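Local structure of putative isomerase YbhH (Escherichia coli, 6OTV) at residues E22-P25 / Q30-K33; R15-L20 / A37-G42; K33-I38 / S58-I63. The protein is probably an isomerase of the PrpF family, in the diaminopimelate epimerase clan, whose substrate and reaction are not specified. All coordinates share one frame; numbering follows the deposited sequence.

Contact 1: E22-P25 / Q30-K33. With EDO (1,2-ethanediol), chain L.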
ATOM      1  N   GLU A  22       9.126  15.067  15.705  1.00 39.00           N
ATOM      2  CA  GLU A  22       8.928  16.459  16.104  1.00 43.14           C
ATOM      3  C   GLU A  22      10.043  16.945  17.019  1.00 39.95           C
ATOM      4  O   GLU A  22      10.456  18.107  16.945  1.00 40.59           O
ATOM      5  CB  GLU A  22       7.589  16.621  16.821  1.00 44.89           C
ATOM      6  CG  GLU A  22       6.374  16.721  15.943  1.00 60.26           C
ATOM      7  CD  GLU A  22       5.098  16.735  16.764  1.00 75.11           C
ATOM      8  OE1 GLU A  22       5.181  16.478  17.985  1.00 68.70           O
ATOM      9  OE2 GLU A  22       4.018  17.005  16.194  1.00 84.81           O
ATOM     10  N   HIS A  23      10.529  16.074  17.899  1.00 34.11           N
ATOM     11  CA  HIS A  23      11.425  16.466  18.976  1.00 33.95           C
ATOM     12  C   HIS A  23      12.893  16.435  18.574  1.00 34.23           C
ATOM     13  O   HIS A  23      13.761  16.581  19.439  1.00 41.86           O
ATOM     14  CB  HIS A  23      11.187  15.568  20.189  1.00 32.75           C
ATOM     15  CG  HIS A  23       9.790  15.644  20.720  1.00 38.52           C
ATOM     16  ND1 HIS A  23       9.157  14.572  21.313  1.00 37.46           N
ATOM     17  CD2 HIS A  23       8.902  16.666  20.744  1.00 35.91           C
ATOM     18  CE1 HIS A  23       7.939  14.931  21.680  1.00 35.81           C
ATOM     19  NE2 HIS A  23       7.760  16.197  21.347  1.00 39.51           N
ATOM     20  N   LEU A  24      13.187  16.262  17.290  1.00 32.73           N
ATOM     21  CA  LEU A  24      14.552  16.194  16.800  1.00 37.19           C
ATOM     22  C   LEU A  24      14.786  17.261  15.738  1.00 39.91           C
ATOM     23  O   LEU A  24      13.861  17.625  15.004  1.00 39.86           O
ATOM     24  CB  LEU A  24      14.857  14.808  16.214  1.00 36.60           C
ATOM     25  CG  LEU A  24      14.967  13.664  17.227  1.00 38.22           C
ATOM     26  CD1 LEU A  24      14.974  12.314  16.528  1.00 31.82           C
ATOM     27  CD2 LEU A  24      16.221  13.832  18.073  1.00 28.42           C
ATOM     28  N   PRO A  25      16.005  17.786  15.638  1.00 38.11           N
ATOM     29  CA  PRO A  25      16.295  18.789  14.612  1.00 43.09           C
ATOM     30  C   PRO A  25      16.391  18.157  13.233  1.00 48.79           C
ATOM     31  O   PRO A  25      16.649  16.962  13.077  1.00 47.02           O
ATOM     32  CB  PRO A  25      17.645  19.362  15.053  1.00 42.93           C
ATOM     33  CG  PRO A  25      18.299  18.223  15.755  1.00 39.11           C
ATOM     34  CD  PRO A  25      17.184  17.499  16.471  1.00 38.74           C
ATOM     35  N   GLN A  30      23.346  17.327  13.825  1.00 43.75           N
ATOM     36  CA  GLN A  30      22.843  17.613  15.165  1.00 41.19           C
ATOM     37  C   GLN A  30      21.938  16.494  15.664  1.00 39.86           C
ATOM     38  O   GLN A  30      21.984  16.128  16.845  1.00 36.84           O
ATOM     39  CB  GLN A  30      22.099  18.948  15.175  1.00 48.65           C
ATOM     40  CG  GLN A  30      22.970  20.138  14.831  1.00 65.28           C
ATOM     41  CD  GLN A  30      24.120  20.311  15.805  1.00 83.05           C
ATOM     42  OE1 GLN A  30      23.968  20.093  17.007  1.00 87.96           O
ATOM     43  NE2 GLN A  30      25.281  20.700  15.287  1.00 86.56           N
ATOM     44  N   ARG A  31      21.104  15.942  14.778  1.00 35.40           N
ATOM     45  CA  ARG A  31      20.236  14.836  15.168  1.00 37.40           C
ATOM     46  C   ARG A  31      21.053  13.643  15.647  1.00 42.12           C
ATOM     47  O   ARG A  31      20.743  13.046  16.685  1.00 41.34           O
ATOM     48  CB  ARG A  31      19.335  14.437  13.999  1.00 33.83           C
ATOM     49  CG  ARG A  31      18.465  13.217  14.268  1.00 38.89           C
ATOM     50  CD  ARG A  31      17.694  12.782  13.025  1.00 50.09           C
ATOM     51  NE  ARG A  31      18.574  12.423  11.914  1.00 68.72           N
ATOM     52  CZ  ARG A  31      19.145  11.230  11.762  1.00 75.27           C
ATOM     53  NH1 ARG A  31      18.941  10.272  12.656  1.00 75.41           N
ATOM     54  NH2 ARG A  31      19.927  10.994  10.716  1.00 72.82           N
ATOM     55  N   ASP A  32      22.111  13.294  14.911  1.00 41.79           N
ATOM     56  CA  ASP A  32      22.933  12.150  15.291  1.00 40.76           C
ATOM     57  C   ASP A  32      23.640  12.386  16.619  1.00 34.83           C
ATOM     58  O   ASP A  32      23.783  11.460  17.425  1.00 32.94           O
ATOM     59  CB  ASP A  32      23.946  11.843  14.189  1.00 45.73           C
ATOM     60  CG  ASP A  32      23.311  11.173  12.987  1.00 50.66           C
ATOM     61  OD1 ASP A  32      22.093  10.896  13.034  1.00 53.68           O
ATOM     62  OD2 ASP A  32      24.031  10.922  11.998  1.00 54.84           O
ATOM     63  N   LYS A  33      24.098  13.618  16.867  1.00 32.59           N
ATOM     64  CA  LYS A  33      24.709  13.923  18.157  1.00 40.38           C
ATOM     65  C   LYS A  33      23.726  13.691  19.299  1.00 37.77           C
ATOM     66  O   LYS A  33      24.100  13.176  20.359  1.00 37.69           O
ATOM     67  CB  LYS A  33      25.220  15.364  18.176  1.00 48.48           C
ATOM     68  CG  LYS A  33      26.560  15.567  17.487  1.00 59.20           C
ATOM     69  CD  LYS A  33      27.103  16.964  17.758  1.00 69.88           C
ATOM     70  CE  LYS A  33      28.521  17.129  17.227  1.00 78.83           C
ATOM     71  NZ  LYS A  33      28.590  16.959  15.749  1.00 83.85           N
TER
HETATM   72  C1  EDO L 410       4.261  13.621  14.597  1.00 44.25           C
HETATM   73  O1  EDO L 410       4.253  13.138  13.248  1.00 37.80           O
HETATM   74  C2  EDO L 410       5.582  13.264  15.269  1.00 49.52           C
HETATM   75  O2  EDO L 410       6.672  13.833  14.533  1.00 44.85           O
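The ring of P25 meets the first full turn of helix 28-39 in two ways. Obliquely above one face, toward its CG corner, lies the backbone N of R31, 3.7 Å from P25 CG; at the CG edge stands the methylene of Q30, with Q30 CB 3.9 Å from P25 CG. I34, a turn further along, reaches the CD edge of the ring. A proline suits this place because its short, rigid, apolar ring can lie against helix backbone without presenting an N-H that needs an acceptor. Q30 crosses the ring at about a right angle, then bends at chi2 and carries its amide away from the loop, so its apolar root does the packing.

R31 behaves similarly. Its CG stands anti to the backbone N (chi1 175°), bringing it alongside L24, a loose contact with L24 CD1 4.3 Å from R31 CG. A bend at chi3 then leads the guanidinium off. D32 OD1 sits over one face of that flat group, 3.2 Å from R31 NH2, an attraction of charges with no N-H aimed at the oxygen; I62 approaches NH1 from the other side. At the far end of the loop, E22 N donates a weak hydrogen bond (3.0 Å, 129°) to O2 of a 1,2-ethanediol, probably from the crystallisation liquor, which E22 CG also touches and R65 N also holds.

The chemistry is thus chiefly apolar between loop and helix. Q30 N is hydrogen-bonded to D27 OD2, and the junction rests on carbon contacts from long polar residues whose charged or amide ends can remain near solvent.

Contact 2: R15-L20 / A37-G42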
ATOM      1  N   ARG A  15      16.169  -3.522  22.173  1.00 28.58           N
ATOM      2  CA  ARG A  15      15.685  -2.490  23.078  1.00 31.48           C
ATOM      3  C   ARG A  15      16.321  -1.161  22.697  1.00 30.14           C
ATOM      4  O   ARG A  15      17.473  -1.117  22.254  1.00 27.18           O
ATOM      5  CB  ARG A  15      16.012  -2.840  24.533  1.00 29.99           C
ATOM      6  CG  ARG A  15      15.317  -1.985  25.574  1.00 27.64           C
ATOM      7  CD  ARG A  15      15.874  -2.309  26.947  1.00 28.66           C
ATOM      8  NE  ARG A  15      17.204  -1.734  27.123  1.00 41.37           N
ATOM      9  CZ  ARG A  15      18.130  -2.223  27.941  1.00 46.52           C
ATOM     10  NH1 ARG A  15      17.886  -3.315  28.653  1.00 34.24           N
ATOM     11  NH2 ARG A  15      19.309  -1.624  28.035  1.00 49.98           N
ATOM     12  N   GLY A  16      15.570  -0.081  22.870  1.00 27.78           N
ATOM     13  CA  GLY A  16      16.124   1.230  22.586  1.00 26.61           C
ATOM     14  C   GLY A  16      15.094   2.326  22.753  1.00 32.62           C
ATOM     15  O   GLY A  16      13.997   2.108  23.276  1.00 26.59           O
ATOM     16  N   ALA A  17      15.471   3.519  22.303  1.00 29.77           N
ATOM     17  CA  ALA A  17      14.621   4.693  22.430  1.00 30.14           C
ATOM     18  C   ALA A  17      13.646   4.785  21.269  1.00 26.38           C
ATOM     19  O   ALA A  17      14.009   4.552  20.111  1.00 26.78           O
ATOM     20  CB  ALA A  17      15.449   5.975  22.489  1.00 23.70           C
ATOM     21  N   PHE A  18      12.407   5.134  21.593  1.00 28.22           N
ATOM     22  CA  PHE A  18      11.381   5.456  20.613  1.00 27.74           C
ATOM     23  C   PHE A  18      11.070   6.943  20.742  1.00 26.12           C
ATOM     24  O   PHE A  18      10.682   7.412  21.818  1.00 25.99           O
ATOM     25  CB  PHE A  18      10.137   4.592  20.820  1.00 27.52           C
ATOM     26  CG  PHE A  18      10.295   3.177  20.315  1.00 29.98           C
ATOM     27  CD1 PHE A  18      11.119   2.278  20.972  1.00 29.21           C
ATOM     28  CD2 PHE A  18       9.623   2.753  19.177  1.00 30.99           C
ATOM     29  CE1 PHE A  18      11.273   0.982  20.507  1.00 33.64           C
ATOM     30  CE2 PHE A  18       9.769   1.458  18.707  1.00 31.34           C
ATOM     31  CZ  PHE A  18      10.596   0.571  19.372  1.00 35.34           C
ATOM     32  N   LEU A  19      11.267   7.680  19.651  1.00 24.50           N
ATOM     33  CA  LEU A  19      11.202   9.131  19.651  1.00 25.10           C
ATOM     34  C   LEU A  19      10.252   9.606  18.564  1.00 31.35           C
ATOM     35  O   LEU A  19      10.104   8.964  17.521  1.00 27.45           O
ATOM     36  CB  LEU A  19      12.590   9.749  19.417  1.00 31.10           C
ATOM     37  CG  LEU A  19      13.707   9.306  20.365  1.00 38.44           C
ATOM     38  CD1 LEU A  19      15.064   9.758  19.849  1.00 35.38           C
ATOM     39  CD2 LEU A  19      13.455   9.848  21.766  1.00 37.72           C
ATOM     40  N   LEU A  20       9.605  10.739  18.820  1.00 32.39           N
ATOM     41  CA  LEU A  20       8.828  11.431  17.804  1.00 30.21           C
ATOM     42  C   LEU A  20       9.743  12.359  17.019  1.00 34.13           C
ATOM     43  O   LEU A  20      10.562  13.077  17.600  1.00 34.45           O
ATOM     44  CB  LEU A  20       7.691  12.234  18.436  1.00 27.38           C
ATOM     45  CG  LEU A  20       6.568  11.444  19.103  1.00 33.96           C
ATOM     46  CD1 LEU A  20       5.666  12.384  19.885  1.00 31.86           C
ATOM     47  CD2 LEU A  20       5.769  10.682  18.060  1.00 27.58           C
ATOM     48  N   ALA A  37      23.987  10.992  22.435  1.00 30.71           N
ATOM     49  CA  ALA A  37      23.867  11.423  23.823  1.00 30.44           C
ATOM     50  C   ALA A  37      22.746  10.692  24.549  1.00 31.73           C
ATOM     51  O   ALA A  37      22.827  10.493  25.767  1.00 35.03           O
ATOM     52  CB  ALA A  37      23.642  12.933  23.889  1.00 28.22           C
ATOM     53  N   ILE A  38      21.694  10.292  23.831  1.00 26.24           N
ATOM     54  CA  ILE A  38      20.617   9.544  24.472  1.00 29.65           C
ATOM     55  C   ILE A  38      21.108   8.167  24.898  1.00 28.75           C
ATOM     56  O   ILE A  38      20.829   7.709  26.013  1.00 32.88           O
ATOM     57  CB  ILE A  38      19.394   9.447  23.541  1.00 29.77           C
ATOM     58  CG1 ILE A  38      18.772  10.828  23.321  1.00 29.03           C
ATOM     59  CG2 ILE A  38      18.353   8.503  24.121  1.00 24.68           C
ATOM     60  CD1 ILE A  38      17.574  10.808  22.391  1.00 25.81           C
ATOM     61  N   MET A  39      21.865   7.495  24.028  1.00 25.22           N
ATOM     62  CA  MET A  39      22.303   6.129  24.285  1.00 24.97           C
ATOM     63  C   MET A  39      23.561   6.048  25.133  1.00 35.53           C
ATOM     64  O   MET A  39      23.806   5.004  25.746  1.00 39.50           O
ATOM     65  CB  MET A  39      22.559   5.406  22.966  1.00 29.63           C
ATOM     66  CG  MET A  39      21.323   5.253  22.140  1.00 44.46           C
ATOM     67  SD  MET A  39      20.066   4.414  23.107  1.00 52.60           S
ATOM     68  CE  MET A  39      18.681   5.302  22.519  1.00 24.07           C
ATOM     69  N   GLY A  40      24.363   7.105  25.176  1.00 31.56           N
ATOM     70  CA  GLY A  40      25.658   7.010  25.816  1.00 32.53           C
ATOM     71  C   GLY A  40      26.709   6.409  24.914  1.00 32.69           C
ATOM     72  O   GLY A  40      27.593   5.685  25.391  1.00 34.31           O
ATOM     73  N   SER A  41      26.626   6.681  23.612  1.00 33.56           N
ATOM     74  CA  SER A  41      27.599   6.168  22.657  1.00 28.98           C
ATOM     75  C   SER A  41      29.011   6.605  23.024  1.00 32.74           C
ATOM     76  O   SER A  41      29.240   7.741  23.449  1.00 35.80           O
ATOM     77  CB  SER A  41      27.250   6.656  21.250  1.00 28.69           C
ATOM     78  OG  SER A  41      28.210   6.224  20.304  1.00 38.93           O
ATOM     79  N   GLY A  42      29.965   5.689  22.857  1.00 39.93           N
ATOM     80  CA  GLY A  42      31.367   5.958  23.111  1.00 34.74           C
ATOM     81  C   GLY A  42      31.938   5.256  24.323  1.00 34.01           C
ATOM     82  O   GLY A  42      33.145   5.367  24.566  1.00 44.25           O
TER
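A17 presents a single methyl to helix 28-39, and the hollow left by so small a residue is filled from the helix by two larger groups. The terminal methyl of M39 presses in closely, with M39 CE 3.3 Å from A17 CB and 3.7 Å from A17 N. From the I38 side comes a branch methyl, I38 CG2, at 4.2 Å from A17 CB. The two methyls come side by side from consecutive helix residues onto the shallow place that the small alanine leaves in the strand's surface.

M39 reaches this spot by folding: its chain bends at chi2 (-56°) and again at chi3, swinging CE in toward the strand although CB does not point that way. An unbranched, flexible thioether can fold in this way and lay its end methyl against the strand.

Two residues on, L19 is the next side chain on the helix-facing side and reaches further out. It meets I38 tip to tip, L19 CD1 lying 3.7 Å from I38 CD1. I38 thus uses both branches, the short one against A17 and the long one against L19, as a beta-branched residue can.

The helix ends here, G40 adopting positive phi. Between A17 and L19, F18 points to the opposite face of the strand and touches M96 of helix 94-106. A strand with one helix on each face in this way is consistent with the diaminopimelate epimerase fold, in which strands wrap around a central helix and a further helix packs outside.

Contact 3: K33-I38 / S58-I63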
ATOM      1  N   LYS A  33      24.098  13.618  16.867  1.00 32.59           N
ATOM      2  CA  LYS A  33      24.709  13.923  18.157  1.00 40.38           C
ATOM      3  C   LYS A  33      23.726  13.691  19.299  1.00 37.77           C
ATOM      4  O   LYS A  33      24.100  13.176  20.359  1.00 37.69           O
ATOM      5  CB  LYS A  33      25.220  15.364  18.176  1.00 48.48           C
ATOM      6  CG  LYS A  33      26.560  15.567  17.487  1.00 59.20           C
ATOM      7  CD  LYS A  33      27.103  16.964  17.758  1.00 69.88           C
ATOM      8  CE  LYS A  33      28.521  17.129  17.227  1.00 78.83           C
ATOM      9  NZ  LYS A  33      28.590  16.959  15.749  1.00 83.85           N
ATOM     10  N   ILE A  34      22.460  14.057  19.097  1.00 33.14           N
ATOM     11  CA  ILE A  34      21.453  13.836  20.128  1.00 32.69           C
ATOM     12  C   ILE A  34      21.242  12.346  20.357  1.00 36.09           C
ATOM     13  O   ILE A  34      21.145  11.889  21.502  1.00 32.02           O
ATOM     14  CB  ILE A  34      20.147  14.553  19.746  1.00 36.74           C
ATOM     15  CG1 ILE A  34      20.355  16.068  19.798  1.00 36.25           C
ATOM     16  CG2 ILE A  34      19.002  14.121  20.653  1.00 31.74           C
ATOM     17  CD1 ILE A  34      19.194  16.864  19.274  1.00 30.93           C
ATOM     18  N   LEU A  35      21.185  11.562  19.276  1.00 27.74           N
ATOM     19  CA  LEU A  35      20.983  10.124  19.418  1.00 31.22           C
ATOM     20  C   LEU A  35      22.131   9.479  20.184  1.00 32.12           C
ATOM     21  O   LEU A  35      21.909   8.592  21.017  1.00 31.58           O
ATOM     22  CB  LEU A  35      20.822   9.476  18.042  1.00 33.60           C
ATOM     23  CG  LEU A  35      19.651   9.970  17.190  1.00 35.02           C
ATOM     24  CD1 LEU A  35      19.491   9.111  15.941  1.00 28.92           C
ATOM     25  CD2 LEU A  35      18.367   9.986  18.003  1.00 30.01           C
ATOM     26  N   MET A  36      23.367   9.911  19.916  1.00 31.13           N
ATOM     27  CA  MET A  36      24.506   9.392  20.666  1.00 35.40           C
ATOM     28  C   MET A  36      24.399   9.754  22.140  1.00 34.03           C
ATOM     29  O   MET A  36      24.678   8.923  23.014  1.00 31.68           O
ATOM     30  CB  MET A  36      25.815   9.925  20.081  1.00 31.04           C
ATOM     31  CG  MET A  36      26.069   9.540  18.631  1.00 38.91           C
ATOM     32  SD  MET A  36      27.540  10.361  17.976  1.00 51.57           S
ATOM     33  CE  MET A  36      27.318  10.130  16.215  1.00 60.03           C
ATOM     34  N   ALA A  37      23.987  10.992  22.435  1.00 30.71           N
ATOM     35  CA  ALA A  37      23.867  11.423  23.823  1.00 30.44           C
ATOM     36  C   ALA A  37      22.746  10.692  24.549  1.00 31.73           C
ATOM     37  O   ALA A  37      22.827  10.493  25.767  1.00 35.03           O
ATOM     38  CB  ALA A  37      23.642  12.933  23.889  1.00 28.22           C
ATOM     39  N   ILE A  38      21.694  10.292  23.831  1.00 26.24           N
ATOM     40  CA  ILE A  38      20.617   9.544  24.472  1.00 29.65           C
ATOM     41  C   ILE A  38      21.108   8.167  24.898  1.00 28.75           C
ATOM     42  O   ILE A  38      20.829   7.709  26.013  1.00 32.88           O
ATOM     43  CB  ILE A  38      19.394   9.447  23.541  1.00 29.77           C
ATOM     44  CG1 ILE A  38      18.772  10.828  23.321  1.00 29.03           C
ATOM     45  CG2 ILE A  38      18.353   8.503  24.121  1.00 24.68           C
ATOM     46  CD1 ILE A  38      17.574  10.808  22.391  1.00 25.81           C
ATOM     47  N   SER A  58      21.071  -0.747  21.912  1.00 32.92           N
ATOM     48  CA  SER A  58      21.582   0.575  21.568  1.00 29.14           C
ATOM     49  C   SER A  58      20.988   1.019  20.235  1.00 29.76           C
ATOM     50  O   SER A  58      21.694   1.426  19.313  1.00 29.39           O
ATOM     51  CB  SER A  58      23.109   0.568  21.526  1.00 28.11           C
ATOM     52  OG  SER A  58      23.620   1.873  21.317  1.00 34.13           O
ATOM     53  N   LYS A  59      19.664   0.942  20.130  1.00 29.53           N
ATOM     54  CA  LYS A  59      18.951   1.242  18.900  1.00 30.13           C
ATOM     55  C   LYS A  59      17.978   2.393  19.123  1.00 31.43           C
ATOM     56  O   LYS A  59      17.604   2.709  20.256  1.00 29.18           O
ATOM     57  CB  LYS A  59      18.197   0.005  18.389  1.00 38.97           C
ATOM     58  CG  LYS A  59      19.083  -1.213  18.124  1.00 34.42           C
ATOM     59  CD  LYS A  59      18.258  -2.374  17.579  1.00 35.25           C
ATOM     60  CE  LYS A  59      19.103  -3.617  17.336  1.00 31.18           C
ATOM     61  NZ  LYS A  59      20.079  -3.412  16.237  1.00 39.90           N
ATOM     62  N   VAL A  60      17.576   3.028  18.023  1.00 28.58           N
ATOM     63  CA  VAL A  60      16.637   4.145  18.053  1.00 27.28           C
ATOM     64  C   VAL A  60      15.601   3.945  16.954  1.00 27.67           C
ATOM     65  O   VAL A  60      15.936   3.529  15.839  1.00 26.62           O
ATOM     66  CB  VAL A  60      17.352   5.506  17.880  1.00 24.78           C
ATOM     67  CG1 VAL A  60      16.344   6.644  17.875  1.00 24.89           C
ATOM     68  CG2 VAL A  60      18.391   5.721  18.975  1.00 28.82           C
ATOM     69  N   ALA A  61      14.343   4.243  17.272  1.00 27.73           N
ATOM     70  CA  ALA A  61      13.261   4.299  16.296  1.00 24.33           C
ATOM     71  C   ALA A  61      12.661   5.696  16.329  1.00 27.20           C
ATOM     72  O   ALA A  61      12.202   6.152  17.383  1.00 29.36           O
ATOM     73  CB  ALA A  61      12.190   3.246  16.592  1.00 24.02           C
ATOM     74  N   ILE A  62      12.666   6.373  15.186  1.00 31.28           N
ATOM     75  CA  ILE A  62      12.124   7.722  15.064  1.00 28.82           C
ATOM     76  C   ILE A  62      10.804   7.619  14.309  1.00 36.10           C
ATOM     77  O   ILE A  62      10.778   7.249  13.128  1.00 33.99           O
ATOM     78  CB  ILE A  62      13.107   8.670  14.364  1.00 30.13           C
ATOM     79  CG1 ILE A  62      14.435   8.706  15.129  1.00 26.18           C
ATOM     80  CG2 ILE A  62      12.503  10.064  14.241  1.00 26.97           C
ATOM     81  CD1 ILE A  62      15.559   9.422  14.392  1.00 28.69           C
ATOM     82  N   ILE A  63       9.706   7.947  14.989  1.00 33.96           N
ATOM     83  CA  ILE A  63       8.355   7.697  14.496  1.00 33.28           C
ATOM     84  C   ILE A  63       7.671   9.027  14.206  1.00 37.85           C
ATOM     85  O   ILE A  63       7.833   9.999  14.954  1.00 33.54           O
ATOM     86  CB  ILE A  63       7.532   6.876  15.509  1.00 29.34           C
ATOM     87  CG1 ILE A  63       8.358   5.713  16.075  1.00 28.44           C
ATOM     88  CG2 ILE A  63       6.248   6.378  14.873  1.00 28.19           C
ATOM     89  CD1 ILE A  63       8.866   4.749  15.035  1.00 32.56           C
TER
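V60 and L35 make the closer of two contacts between strand 59-65 and helix 28-39, and the strand's alternation decides which residues take part. S58 comes first, just ahead of the strand; its buried hydroxyl is hydrogen-bonded to V80 O and E46 OE2 rather than to the helix. K59 extends from the other face, where its ammonium is hydrogen-bonded to Q79 OE1.

V60 then turns to the helix. Its CG1 stands anti to the backbone N (chi1 178°) and meets one arm of the L35 fork, V60 CG1 lying 3.9 Å from L35 CD2, with the two side chains crossing obliquely. Valine fits because its branching at CB keeps it compact while still offering a methyl to the helix. A61 points back to the other face, its small methyl lying beside F18 and Y75.

I62 comes up on the helix side again. Its longer branch reaches the second arm of the fork, I62 CD1 being 4.2 Å from L35 CD1. One leucine thus spans two residues of the strand, a task its two methyls suit well. I63 again faces the other way, toward V100 and F103 of helix 94-106.

All three touching side chains are buried and wholly apolar. L35 also packs on L19 of strand 14-20, so it lies over the seam between two neighbouring parallel strands. Strand 73-80 pairs antiparallel with strand 59-65, V60 being hydrogen-bonded through its backbone to A78, and helix 94-106 lies against the reverse face.

From the N terminus, strand 14-20 runs into a loop that turns back onto the start of helix 28-39; contact 1 closes this short turn. Contact 2 joins the strand to the end of the same helix and closes a wider loop, within which contact 1 is nested. Contact 3 then sets strand 59-65 against the helix and closes a further loop, which begins on the helix where that of contact 2 ends, so the two follow one another instead of nesting. Both are joined through the sheet, where A17 O accepts from A61 N and L19 O from I63 N in probable hydrogen bonds. L24 touches L19, I34 and I62, linking contact 1 to both others.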